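Local coordinates for protein probable diphthine synthase (Aeropyrum pernix, PDB 1WDE) that probably trimethylates, using S-adenosyl-L-methionine, the amino group of a modified histidine in translation elongation factor 2, giving diphthine on the way to diphthamide, at residues G138-L143 against H168-L173; R210-L215 against V248-L253; R158-L163 against A206-L211; G179-P184 against G243-V248. All blocks are in the same frame, centred on the assembly; numbering follows the deposited sequence.

Contact 1: residues G138-L143 against H168-L173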
loop_
_atom_site.group_PDB
_atom_site.type_symbol
_atom_site.label_atom_id
_atom_site.label_comp_id
_atom_site.label_asym_id
_atom_site.label_seq_id
_atom_site.Cartn_x
_atom_site.Cartn_y
_atom_site.Cartn_z
ATOM N N GLY A 138 9.076 -0.683 8.543
ATOM C CA GLY A 138 9.038 -2.128 8.653
ATOM C C GLY A 138 7.963 -2.774 7.789
ATOM O O GLY A 138 7.724 -2.355 6.642
ATOM N N GLY A 139 7.323 -3.807 8.332
ATOM C CA GLY A 139 6.275 -4.523 7.619
ATOM C C GLY A 139 5.083 -3.651 7.223
ATOM O O GLY A 139 4.829 -2.593 7.824
ATOM N N THR A 140 4.371 -4.077 6.183
ATOM C CA THR A 140 3.202 -3.352 5.695
ATOM C C THR A 140 1.976 -4.249 5.855
ATOM O O THR A 140 2.048 -5.444 5.580
ATOM C CB THR A 140 3.356 -2.974 4.192
ATOM O OG1 THR A 140 4.458 -2.070 4.033
ATOM C CG2 THR A 140 2.070 -2.296 3.660
ATOM N N VAL A 141 0.858 -3.684 6.298
ATOM C CA VAL A 141 -0.373 -4.468 6.465
ATOM C C VAL A 141 -1.487 -3.773 5.678
ATOM O O VAL A 141 -1.324 -2.632 5.253
ATOM C CB VAL A 141 -0.798 -4.534 7.944
ATOM C CG1 VAL A 141 0.328 -5.137 8.790
ATOM C CG2 VAL A 141 -1.143 -3.132 8.440
ATOM N N THR A 142 -2.596 -4.465 5.454
ATOM C CA THR A 142 -3.717 -3.844 4.749
ATOM C C THR A 142 -4.909 -3.898 5.704
ATOM O O THR A 142 -5.199 -4.948 6.257
ATOM C CB THR A 142 -4.073 -4.599 3.450
ATOM O OG1 THR A 142 -2.926 -4.619 2.591
ATOM C CG2 THR A 142 -5.231 -3.866 2.700
ATOM N N LEU A 143 -5.584 -2.772 5.924
ATOM C CA LEU A 143 -6.735 -2.768 6.831
ATOM C C LEU A 143 -7.949 -3.143 5.978
ATOM O O LEU A 143 -8.338 -2.402 5.073
ATOM C CB LEU A 143 -6.897 -1.384 7.476
ATOM C CG LEU A 143 -5.632 -0.853 8.173
ATOM C CD1 LEU A 143 -5.938 0.480 8.850
ATOM C CD2 LEU A 143 -5.128 -1.892 9.191
ATOM N N HIS A 168 8.501 1.439 11.850
ATOM C CA HIS A 168 7.266 2.159 11.515
ATOM C C HIS A 168 6.406 1.253 10.637
ATOM O O HIS A 168 6.908 0.592 9.713
ATOM C CB HIS A 168 7.556 3.428 10.715
ATOM C CG HIS A 168 8.558 4.348 11.337
ATOM N ND1 HIS A 168 8.533 4.692 12.673
ATOM C CD2 HIS A 168 9.533 5.105 10.771
ATOM C CE1 HIS A 168 9.442 5.624 12.901
ATOM N NE2 HIS A 168 10.062 5.895 11.762
ATOM N N THR A 169 5.109 1.221 10.920
ATOM C CA THR A 169 4.194 0.392 10.149
ATOM C C THR A 169 3.548 1.192 9.016
ATOM O O THR A 169 3.169 2.358 9.181
ATOM C CB THR A 169 3.044 -0.149 11.038
ATOM O OG1 THR A 169 3.577 -0.971 12.084
ATOM C CG2 THR A 169 2.072 -0.971 10.202
ATOM N N THR A 170 3.442 0.576 7.853
ATOM C CA THR A 170 2.753 1.233 6.765
ATOM C C THR A 170 1.439 0.465 6.737
ATOM O O THR A 170 1.440 -0.765 6.700
ATOM C CB THR A 170 3.476 1.077 5.422
ATOM O OG1 THR A 170 4.756 1.740 5.484
ATOM C CG2 THR A 170 2.624 1.742 4.307
ATOM N N ALA A 171 0.316 1.166 6.825
ATOM C CA ALA A 171 -0.961 0.472 6.806
ATOM C C ALA A 171 -1.774 0.952 5.614
ATOM O O ALA A 171 -2.143 2.132 5.504
ATOM C CB ALA A 171 -1.714 0.705 8.114
ATOM N N LEU A 172 -2.034 0.025 4.702
ATOM C CA LEU A 172 -2.794 0.346 3.509
ATOM C C LEU A 172 -4.282 0.153 3.800
ATOM O O LEU A 172 -4.671 -0.603 4.694
ATOM C CB LEU A 172 -2.363 -0.565 2.355
ATOM C CG LEU A 172 -0.861 -0.633 2.008
ATOM C CD1 LEU A 172 -0.691 -1.509 0.760
ATOM C CD2 LEU A 172 -0.285 0.760 1.767
ATOM N N LEU A 173 -5.112 0.840 3.029
ATOM C CA LEU A 173 -6.561 0.753 3.188
ATOM C C LEU A 173 -7.160 -0.070 2.035
ATOM O O LEU A 173 -6.819 0.124 0.867
ATOM C CB LEU A 173 -7.173 2.161 3.189
ATOM C CG LEU A 173 -6.766 3.099 4.335
ATOM C CD1 LEU A 173 -7.124 4.524 4.000
ATOM C CD2 LEU A 173 -7.451 2.654 5.606
HETATM O O HOH W 1 6.265 0.229 6.867
#

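Contact 2: residues R210-L215 against V248-L253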
loop_
_atom_site.group_PDB
_atom_site.type_symbol
_atom_site.label_atom_id
_atom_site.label_comp_id
_atom_site.label_asym_id
_atom_site.label_seq_id
_atom_site.Cartn_x
_atom_site.Cartn_y
_atom_site.Cartn_z
ATOM N N ARG A 210 -4.170 4.348 21.268
ATOM C CA ARG A 210 -3.357 5.388 21.893
ATOM C C ARG A 210 -2.107 5.846 21.122
ATOM O O ARG A 210 -1.425 6.794 21.527
ATOM C CB ARG A 210 -2.932 4.925 23.277
ATOM C CG ARG A 210 -4.062 4.874 24.302
ATOM C CD ARG A 210 -3.463 5.113 25.681
ATOM N NE ARG A 210 -2.922 3.902 26.260
ATOM C CZ ARG A 210 -1.933 3.854 27.147
ATOM N NH1 ARG A 210 -1.327 4.958 27.572
ATOM N NH2 ARG A 210 -1.585 2.690 27.649
ATOM N N LEU A 211 -1.787 5.167 20.029
ATOM C CA LEU A 211 -0.625 5.558 19.230
ATOM C C LEU A 211 -0.938 6.670 18.245
ATOM O O LEU A 211 -2.027 6.703 17.683
ATOM C CB LEU A 211 -0.137 4.371 18.406
ATOM C CG LEU A 211 0.415 3.176 19.171
ATOM C CD1 LEU A 211 0.605 2.005 18.210
ATOM C CD2 LEU A 211 1.727 3.606 19.828
ATOM N N PRO A 212 0.023 7.581 18.015
ATOM C CA PRO A 212 -0.166 8.674 17.065
ATOM C C PRO A 212 -0.030 8.001 15.696
ATOM O O PRO A 212 0.400 6.839 15.600
ATOM C CB PRO A 212 1.008 9.611 17.365
ATOM C CG PRO A 212 2.099 8.647 17.745
ATOM C CD PRO A 212 1.342 7.683 18.674
ATOM N N SER A 213 -0.402 8.706 14.642
ATOM C CA SER A 213 -0.302 8.138 13.305
ATOM C C SER A 213 -0.307 9.262 12.300
ATOM O O SER A 213 -0.654 10.397 12.633
ATOM C CB SER A 213 -1.464 7.171 13.041
ATOM O OG SER A 213 -2.718 7.852 13.051
ATOM N N VAL A 214 0.097 8.955 11.073
ATOM C CA VAL A 214 0.152 9.962 10.029
ATOM C C VAL A 214 -0.724 9.446 8.896
ATOM O O VAL A 214 -0.632 8.284 8.509
ATOM C CB VAL A 214 1.612 10.162 9.528
ATOM C CG1 VAL A 214 1.728 11.457 8.728
ATOM C CG2 VAL A 214 2.580 10.181 10.721
ATOM N N LEU A 215 -1.585 10.316 8.390
ATOM C CA LEU A 215 -2.491 9.985 7.297
ATOM C C LEU A 215 -1.892 10.704 6.087
ATOM O O LEU A 215 -1.710 11.917 6.114
ATOM C CB LEU A 215 -3.903 10.517 7.602
ATOM C CG LEU A 215 -4.956 10.191 6.524
ATOM C CD1 LEU A 215 -5.273 8.702 6.538
ATOM C CD2 LEU A 215 -6.229 10.993 6.794
ATOM N N VAL A 248 0.555 5.771 8.253
ATOM C CA VAL A 248 1.804 5.337 8.835
ATOM C C VAL A 248 1.602 5.394 10.353
ATOM O O VAL A 248 1.165 6.422 10.895
ATOM C CB VAL A 248 2.987 6.223 8.384
ATOM C CG1 VAL A 248 4.238 5.903 9.226
ATOM C CG2 VAL A 248 3.278 5.961 6.907
ATOM N N ILE A 249 1.844 4.262 11.012
ATOM C CA ILE A 249 1.757 4.134 12.484
ATOM C C ILE A 249 3.234 3.975 12.898
ATOM O O ILE A 249 3.796 2.882 12.872
ATOM C CB ILE A 249 0.943 2.884 12.898
ATOM C CG1 ILE A 249 -0.485 2.984 12.326
ATOM C CG2 ILE A 249 0.887 2.770 14.448
ATOM C CD1 ILE A 249 -1.251 1.645 12.368
ATOM N N PRO A 250 3.864 5.070 13.322
ATOM C CA PRO A 250 5.270 5.020 13.695
ATOM C C PRO A 250 5.649 4.323 14.982
ATOM O O PRO A 250 4.809 4.118 15.877
ATOM C CB PRO A 250 5.650 6.491 13.718
ATOM C CG PRO A 250 4.464 7.105 14.353
ATOM C CD PRO A 250 3.253 6.324 13.800
ATOM N N ALA A 251 6.913 3.900 15.023
ATOM C CA ALA A 251 7.473 3.318 16.226
ATOM C C ALA A 251 7.884 4.617 16.897
ATOM O O ALA A 251 7.736 5.696 16.300
ATOM C CB ALA A 251 8.712 2.478 15.909
ATOM N N ARG A 252 8.409 4.542 18.111
ATOM C CA ARG A 252 8.818 5.757 18.809
ATOM C C ARG A 252 9.757 6.584 17.953
ATOM O O ARG A 252 10.831 6.121 17.566
ATOM C CB ARG A 252 9.492 5.385 20.129
ATOM C CG ARG A 252 9.695 6.551 21.020
ATOM C CD ARG A 252 9.580 6.142 22.468
ATOM N NE ARG A 252 9.892 7.273 23.317
ATOM C CZ ARG A 252 9.722 7.286 24.630
ATOM N NH1 ARG A 252 9.233 6.214 25.240
ATOM N NH2 ARG A 252 10.059 8.367 25.322
ATOM N N LEU A 253 9.365 7.823 17.657
ATOM C CA LEU A 253 10.170 8.681 16.796
ATOM C C LEU A 253 11.489 9.086 17.395
ATOM O O LEU A 253 11.594 9.315 18.597
ATOM C CB LEU A 253 9.409 9.967 16.457
ATOM C CG LEU A 253 8.096 9.765 15.702
ATOM C CD1 LEU A 253 7.349 11.081 15.577
ATOM C CD2 LEU A 253 8.418 9.164 14.353
#

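Contact 3: residues R158-L163 against A206-L211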
loop_
_atom_site.group_PDB
_atom_site.type_symbol
_atom_site.label_atom_id
_atom_site.label_comp_id
_atom_site.label_asym_id
_atom_site.label_seq_id
_atom_site.Cartn_x
_atom_site.Cartn_y
_atom_site.Cartn_z
ATOM N N ARG A 158 0.851 -7.949 13.664
ATOM C CA ARG A 158 2.005 -7.561 12.856
ATOM C C ARG A 158 2.413 -6.125 13.179
ATOM O O ARG A 158 3.596 -5.755 13.113
ATOM C CB ARG A 158 1.718 -7.735 11.357
ATOM C CG ARG A 158 1.577 -9.197 10.923
ATOM C CD ARG A 158 1.809 -9.345 9.409
ATOM N NE ARG A 158 3.158 -8.912 9.023
ATOM C CZ ARG A 158 3.448 -8.266 7.889
ATOM N NH1 ARG A 158 2.489 -7.980 7.012
ATOM N NH2 ARG A 158 4.691 -7.865 7.643
ATOM N N ILE A 159 1.447 -5.304 13.561
ATOM C CA ILE A 159 1.780 -3.934 13.907
ATOM C C ILE A 159 2.599 -3.959 15.192
ATOM O O ILE A 159 3.613 -3.268 15.287
ATOM C CB ILE A 159 0.522 -3.069 14.098
ATOM C CG1 ILE A 159 -0.232 -2.968 12.764
ATOM C CG2 ILE A 159 0.924 -1.685 14.615
ATOM C CD1 ILE A 159 -1.582 -2.201 12.868
ATOM N N TYR A 160 2.182 -4.750 16.182
ATOM C CA TYR A 160 2.974 -4.816 17.413
ATOM C C TYR A 160 4.381 -5.392 17.130
ATOM O O TYR A 160 5.353 -5.016 17.772
ATOM C CB TYR A 160 2.276 -5.673 18.480
ATOM C CG TYR A 160 1.065 -5.013 19.111
ATOM C CD1 TYR A 160 -0.224 -5.423 18.785
ATOM C CD2 TYR A 160 1.216 -4.006 20.070
ATOM C CE1 TYR A 160 -1.352 -4.845 19.407
ATOM C CE2 TYR A 160 0.112 -3.429 20.691
ATOM C CZ TYR A 160 -1.168 -3.854 20.356
ATOM O OH TYR A 160 -2.258 -3.310 20.988
ATOM N N LEU A 161 4.486 -6.310 16.178
ATOM C CA LEU A 161 5.800 -6.898 15.850
ATOM C C LEU A 161 6.746 -5.821 15.316
ATOM O O LEU A 161 7.943 -5.811 15.629
ATOM C CB LEU A 161 5.622 -8.040 14.835
ATOM C CG LEU A 161 5.021 -9.305 15.478
ATOM C CD1 LEU A 161 4.843 -10.413 14.450
ATOM C CD2 LEU A 161 5.965 -9.777 16.596
ATOM N N ASN A 162 6.211 -4.898 14.525
ATOM C CA ASN A 162 7.020 -3.808 13.994
ATOM C C ASN A 162 7.446 -2.945 15.178
ATOM O O ASN A 162 8.611 -2.562 15.313
ATOM C CB ASN A 162 6.214 -2.915 13.037
ATOM C CG ASN A 162 6.174 -3.426 11.607
ATOM O OD1 ASN A 162 7.034 -4.176 11.165
ATOM N ND2 ASN A 162 5.178 -2.969 10.862
ATOM N N LEU A 163 6.481 -2.605 16.025
ATOM C CA LEU A 163 6.774 -1.785 17.189
ATOM C C LEU A 163 7.885 -2.384 18.045
ATOM O O LEU A 163 8.788 -1.672 18.455
ATOM C CB LEU A 163 5.507 -1.577 18.031
ATOM C CG LEU A 163 4.453 -0.760 17.291
ATOM C CD1 LEU A 163 3.123 -0.781 18.038
ATOM C CD2 LEU A 163 4.957 0.670 17.144
ATOM N N ALA A 206 -5.079 -3.192 25.426
ATOM C CA ALA A 206 -5.149 -2.827 24.006
ATOM C C ALA A 206 -4.432 -1.487 23.929
ATOM O O ALA A 206 -4.744 -0.574 24.699
ATOM C CB ALA A 206 -6.587 -2.685 23.564
ATOM N N LEU A 207 -3.475 -1.355 23.009
ATOM C CA LEU A 207 -2.695 -0.122 22.928
ATOM C C LEU A 207 -2.698 0.681 21.641
ATOM O O LEU A 207 -2.339 1.848 21.657
ATOM C CB LEU A 207 -1.234 -0.423 23.304
ATOM C CG LEU A 207 -1.041 -1.026 24.696
ATOM C CD1 LEU A 207 0.349 -1.591 24.803
ATOM C CD2 LEU A 207 -1.303 0.043 25.760
ATOM N N LEU A 208 -3.080 0.071 20.529
ATOM C CA LEU A 208 -3.055 0.791 19.256
ATOM C C LEU A 208 -3.833 2.110 19.184
ATOM O O LEU A 208 -3.368 3.074 18.560
ATOM C CB LEU A 208 -3.494 -0.158 18.124
ATOM C CG LEU A 208 -2.693 -1.476 18.007
ATOM C CD1 LEU A 208 -3.121 -2.244 16.731
ATOM C CD2 LEU A 208 -1.186 -1.177 17.916
ATOM N N ALA A 209 -4.997 2.175 19.833
ATOM C CA ALA A 209 -5.818 3.390 19.797
ATOM C C ALA A 209 -5.058 4.598 20.316
ATOM O O ALA A 209 -5.250 5.730 19.852
ATOM C CB ALA A 209 -7.092 3.176 20.618
ATOM N N ARG A 210 -4.170 4.348 21.268
ATOM C CA ARG A 210 -3.357 5.388 21.893
ATOM C C ARG A 210 -2.107 5.846 21.122
ATOM O O ARG A 210 -1.425 6.794 21.527
ATOM C CB ARG A 210 -2.932 4.925 23.277
ATOM C CG ARG A 210 -4.062 4.874 24.302
ATOM C CD ARG A 210 -3.463 5.113 25.681
ATOM N NE ARG A 210 -2.922 3.902 26.260
ATOM C CZ ARG A 210 -1.933 3.854 27.147
ATOM N NH1 ARG A 210 -1.327 4.958 27.572
ATOM N NH2 ARG A 210 -1.585 2.690 27.649
ATOM N N LEU A 211 -1.787 5.167 20.029
ATOM C CA LEU A 211 -0.625 5.558 19.230
ATOM C C LEU A 211 -0.938 6.670 18.245
ATOM O O LEU A 211 -2.027 6.703 17.683
ATOM C CB LEU A 211 -0.137 4.371 18.406
ATOM C CG LEU A 211 0.415 3.176 19.171
ATOM C CD1 LEU A 211 0.605 2.005 18.210
ATOM C CD2 LEU A 211 1.727 3.606 19.828
#

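Contact 4: residues G179-P184 against G243-V248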
loop_
_atom_site.group_PDB
_atom_site.type_symbol
_atom_site.label_atom_id
_atom_site.label_comp_id
_atom_site.label_asym_id
_atom_site.label_seq_id
_atom_site.Cartn_x
_atom_site.Cartn_y
_atom_site.Cartn_z
ATOM N N GLY A 179 -14.024 0.176 -6.677
ATOM C CA GLY A 179 -12.716 0.798 -6.758
ATOM C C GLY A 179 -12.720 1.978 -5.807
ATOM O O GLY A 179 -12.007 2.962 -5.994
ATOM N N VAL A 180 -13.554 1.878 -4.779
ATOM C CA VAL A 180 -13.669 2.925 -3.779
ATOM C C VAL A 180 -12.845 2.548 -2.547
ATOM O O VAL A 180 -13.017 1.471 -1.981
ATOM C CB VAL A 180 -15.144 3.127 -3.388
ATOM C CG1 VAL A 180 -15.255 4.067 -2.188
ATOM C CG2 VAL A 180 -15.904 3.686 -4.587
ATOM N N GLN A 181 -11.948 3.430 -2.126
ATOM C CA GLN A 181 -11.125 3.104 -0.967
ATOM C C GLN A 181 -11.869 3.201 0.350
ATOM O O GLN A 181 -12.722 4.074 0.553
ATOM C CB GLN A 181 -9.888 3.986 -0.908
ATOM C CG GLN A 181 -8.889 3.544 0.186
ATOM C CD GLN A 181 -7.626 4.376 0.179
ATOM O OE1 GLN A 181 -6.521 3.857 -0.043
ATOM N NE2 GLN A 181 -7.775 5.672 0.421
ATOM N N LEU A 182 -11.557 2.265 1.230
ATOM C CA LEU A 182 -12.126 2.222 2.571
ATOM C C LEU A 182 -11.705 3.546 3.216
ATOM O O LEU A 182 -10.585 4.011 2.991
ATOM C CB LEU A 182 -11.490 1.064 3.335
ATOM C CG LEU A 182 -12.217 0.282 4.422
ATOM C CD1 LEU A 182 -11.180 -0.068 5.457
ATOM C CD2 LEU A 182 -13.356 1.064 5.051
ATOM N N SER A 183 -12.580 4.164 4.001
ATOM C CA SER A 183 -12.224 5.431 4.635
ATOM C C SER A 183 -11.293 5.169 5.807
ATOM O O SER A 183 -11.348 4.105 6.416
ATOM C CB SER A 183 -13.471 6.158 5.167
ATOM O OG SER A 183 -14.063 5.427 6.229
ATOM N N PRO A 184 -10.424 6.142 6.138
ATOM C CA PRO A 184 -9.484 5.998 7.259
ATOM C C PRO A 184 -10.228 5.670 8.542
ATOM O O PRO A 184 -9.851 4.753 9.284
ATOM C CB PRO A 184 -8.799 7.364 7.309
ATOM C CG PRO A 184 -8.750 7.751 5.854
ATOM C CD PRO A 184 -10.153 7.379 5.383
ATOM N N GLY A 243 -10.047 10.762 -0.277
ATOM C CA GLY A 243 -8.716 10.745 -0.855
ATOM C C GLY A 243 -8.201 9.324 -0.910
ATOM O O GLY A 243 -8.835 8.422 -0.377
ATOM N N VAL A 244 -7.072 9.121 -1.579
ATOM C CA VAL A 244 -6.464 7.795 -1.668
ATOM C C VAL A 244 -5.324 7.892 -0.662
ATOM O O VAL A 244 -4.285 8.481 -0.934
ATOM C CB VAL A 244 -5.915 7.543 -3.075
ATOM C CG1 VAL A 244 -5.473 6.090 -3.212
ATOM C CG2 VAL A 244 -6.980 7.885 -4.106
ATOM N N TYR A 245 -5.552 7.343 0.523
ATOM C CA TYR A 245 -4.574 7.424 1.598
ATOM C C TYR A 245 -3.905 6.118 1.969
ATOM O O TYR A 245 -4.361 5.032 1.621
ATOM C CB TYR A 245 -5.236 7.890 2.912
ATOM C CG TYR A 245 -5.982 9.195 2.870
ATOM C CD1 TYR A 245 -7.374 9.228 2.726
ATOM C CD2 TYR A 245 -5.304 10.394 3.022
ATOM C CE1 TYR A 245 -8.073 10.440 2.743
ATOM C CE2 TYR A 245 -5.982 11.608 3.043
ATOM C CZ TYR A 245 -7.362 11.628 2.910
ATOM O OH TYR A 245 -8.001 12.840 3.008
ATOM N N SER A 246 -2.824 6.275 2.727
ATOM C CA SER A 246 -2.121 5.169 3.340
ATOM C C SER A 246 -1.902 5.762 4.727
ATOM O O SER A 246 -1.924 6.999 4.903
ATOM C CB SER A 246 -0.803 4.824 2.615
ATOM O OG SER A 246 0.063 5.938 2.560
ATOM N N ILE A 247 -1.741 4.898 5.723
ATOM C CA ILE A 247 -1.541 5.358 7.080
ATOM C C ILE A 247 -0.181 4.887 7.598
ATOM O O ILE A 247 0.232 3.765 7.344
ATOM C CB ILE A 247 -2.671 4.809 7.981
ATOM C CG1 ILE A 247 -4.010 5.456 7.587
ATOM C CG2 ILE A 247 -2.371 5.095 9.438
ATOM C CD1 ILE A 247 -5.200 4.784 8.214
ATOM N N VAL A 248 0.555 5.771 8.253
ATOM C CA VAL A 248 1.804 5.337 8.835
ATOM C C VAL A 248 1.602 5.394 10.353
ATOM O O VAL A 248 1.165 6.422 10.895
ATOM C CB VAL A 248 2.987 6.223 8.384
ATOM C CG1 VAL A 248 4.238 5.903 9.226
ATOM C CG2 VAL A 248 3.278 5.961 6.907
HETATM O O HOH W 2 -9.891 6.480 2.089
#

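Contact 1: residues G138-L143 against H168-L173
Val141 is gripped by both of its backbone polar atoms: its N donates to Thr170 O at 3.0 Å, and its O accepts Leu172 N at 2.8 Å. Leu143 N to Leu172 O, at 2.7 Å with 173° at the hydrogen, and Gly138 N to His168 O add two more backbone bonds. Thr170 N to Gly139 O is weak, stretched to 3.5 Å. Near it a water lies close to Gly138 O, His168 O and Thr170 OG1, the last also held by Arg127.

Packing differs on the two faces. Thr140 and Thr170 run side by side, with OG1 of Thr140 3.6 Å from CB of Thr170, while the Thr140 methyl CG2 meets Leu172 CG at 3.8 Å; helix 122-130 touches this face. On the other, Val141 CG2 falls between its own N and carbonyl carbon (chi1 -58°, measured to CG1), which brings it to 3.9 Å from Ala171 CB. Leu143 CD1 reaches Leu173 CD2 beyond it, and helix 153-165 packs against Val141 and Leu143.

Two parallel strands at 28°, joined through that helix, form a beta-alpha-beta crossover; Leu173 at its end is, by similarity, an S-adenosyl-L-methionine-binding residue.

Contact 2: residues R210-L215 against V248-L253
Val214 and Val248 face each other as an antiparallel hydrogen-bonded pair, each giving its N-H to the other's carbonyl. Val214 N to Val248 O and Val248 N to Val214 O both measure 2.8 Å. The two bonds are close to straight, 163° and 168° at the hydrogen, and each donor lies in the plane of its acceptor carbonyl, so the two backbones are held squarely against each other at this one bridge.

The valine side chains leave on the same face and touch through their stems, CB of Val214 lying 4.3 Å from CB of Val248. One residue along, the CA of Ser213 sits against Val248 O at 3.3 Å. Beyond that the chains part into loops, and prolines take over. Pro250, lacking an N-H, turns its CD toward Pro212 O at 3.4 Å. That carbonyl is buried here and finds no polar partner in the model. The rings of the two prolines touch more lightly, CG to CG. Leu211 and Ile249 meet at about a right angle, with CD1 of the leucine 3.8 Å from CG2 of the isoleucine. The Ile249 methyl lies anti to its backbone N (chi1 -60°, measured to CG1), a setting that sends it to the leucine.

In the mixed sheet, strand 213-217 is flanked on its other side by strand 225-229, Ser213 bonding to Trp229 through the backbone, while Ile249 bonds to Thr169 of strand 168-173. Helix 277-287 packs against Leu211 and Pro212, and helix 232-236 against Ser213 and Ile249.

Contact 3: residues R158-L163 against A206-L211
Tyr160 and Leu208 form the heart of a buried helix-to-loop contact, in which one side of helix 153-165 meets the short 3-10 turn 208-210 that leads from helix 184-202 toward strand 213-217. Leu208 CD2 sits over one face of the tyrosine ring, 3.9 Å from the centroid and 22° off the normal, a CH-pi contact displaced toward the hydroxyl end, where CZ is the nearest ring atom. Leu207 CB comes to the ring's edge instead. Ile159 CG2 crosses to the same Leu208 methyl at 4.0 Å, and Leu163 CD1 reaches tip to tip for Leu211 CD1 at 3.8 Å.

A single polar link joins the segments: Leu207 N donates to Tyr160 OH at 3.1 Å, with 160° at the hydrogen. The hydroxyl also bonds to Asp195 OD1, whose other oxygen takes Leu208 N, and Tyr290 stacks with the ring. A phenylalanine here would probably leave Leu207 N without its acceptor and Asp195 short of one partner, even with a ring still against Leu208.

Since the phenol oxygen receives the amide proton, its own is probably directed to Asp195, so that hydroxyl and carboxylate together pin the start of the turn.

Contact 4: residues G179-P184 against G243-V248
Pro184 meets the Tyr245 ring obliquely, neither squarely over a face nor at an edge, its CG 3.7 Å from CD1 with the two side chains crossing at about a right angle. A water lies at the edge of that ring, in its plane. The Gln181 amide also approaches the tyrosine at a slant. Pro184 is the first residue of helix 184-202, whose N-cap is Ser183, its OG bonded to Gln186 N; the contact therefore joins a helix start to the chain entering strand 246-249 of the mixed sheet.

Gln181 carries the rest. Its CG stands trans to the backbone N (chi1 -172°), and the extended chain beyond it carries the amide alongside the backbone of Gly243, Val244 and Tyr245. Which end is oxygen and which nitrogen is doubtful in the model, so no individual bond can be assigned. Cut back to an alanine, this side chain would probably leave a gap beside Val244 and the Tyr245 backbone without its neighbouring amide.

Leu173, an S-adenosyl-L-methionine-binding residue by similarity, touches Gln181, Pro184 and Tyr245, placing the contact beside the probable cofactor site. The far end of the tyrosine is fixed elsewhere, its OH bonded to Glu241 O and Arg225 NH1. The ring-edge water ties the segments together, donating to Leu182 O at 2.7 Å and weakly to Gly243 O at 3.3 Å.

In the fold
The mixed sheet unites three of the contacts. Strand 168-173 of contact 1 lies next to strand 246-249, which contacts 2 and 4 share through Val248: Thr169 N reaches Ile249 O at 2.9 Å, and Ala171 N reaches Ile247 O at 2.7 Å. Contact 3 sits beside the sheet, its helix being the connection between the strands of contact 1; Asn162 bonds back to Gly139 and Thr169. It shares Leu211 with contact 2, their centres about 9 Å apart, whereas contacts 3 and 4 do not touch, with centres about 20 Å apart. Contacts 1 and 4 lie nearest the probable S-adenosyl-L-methionine site: Leu172 is about 6 Å, side chain to side chain, from Val96, a binding residue by similarity.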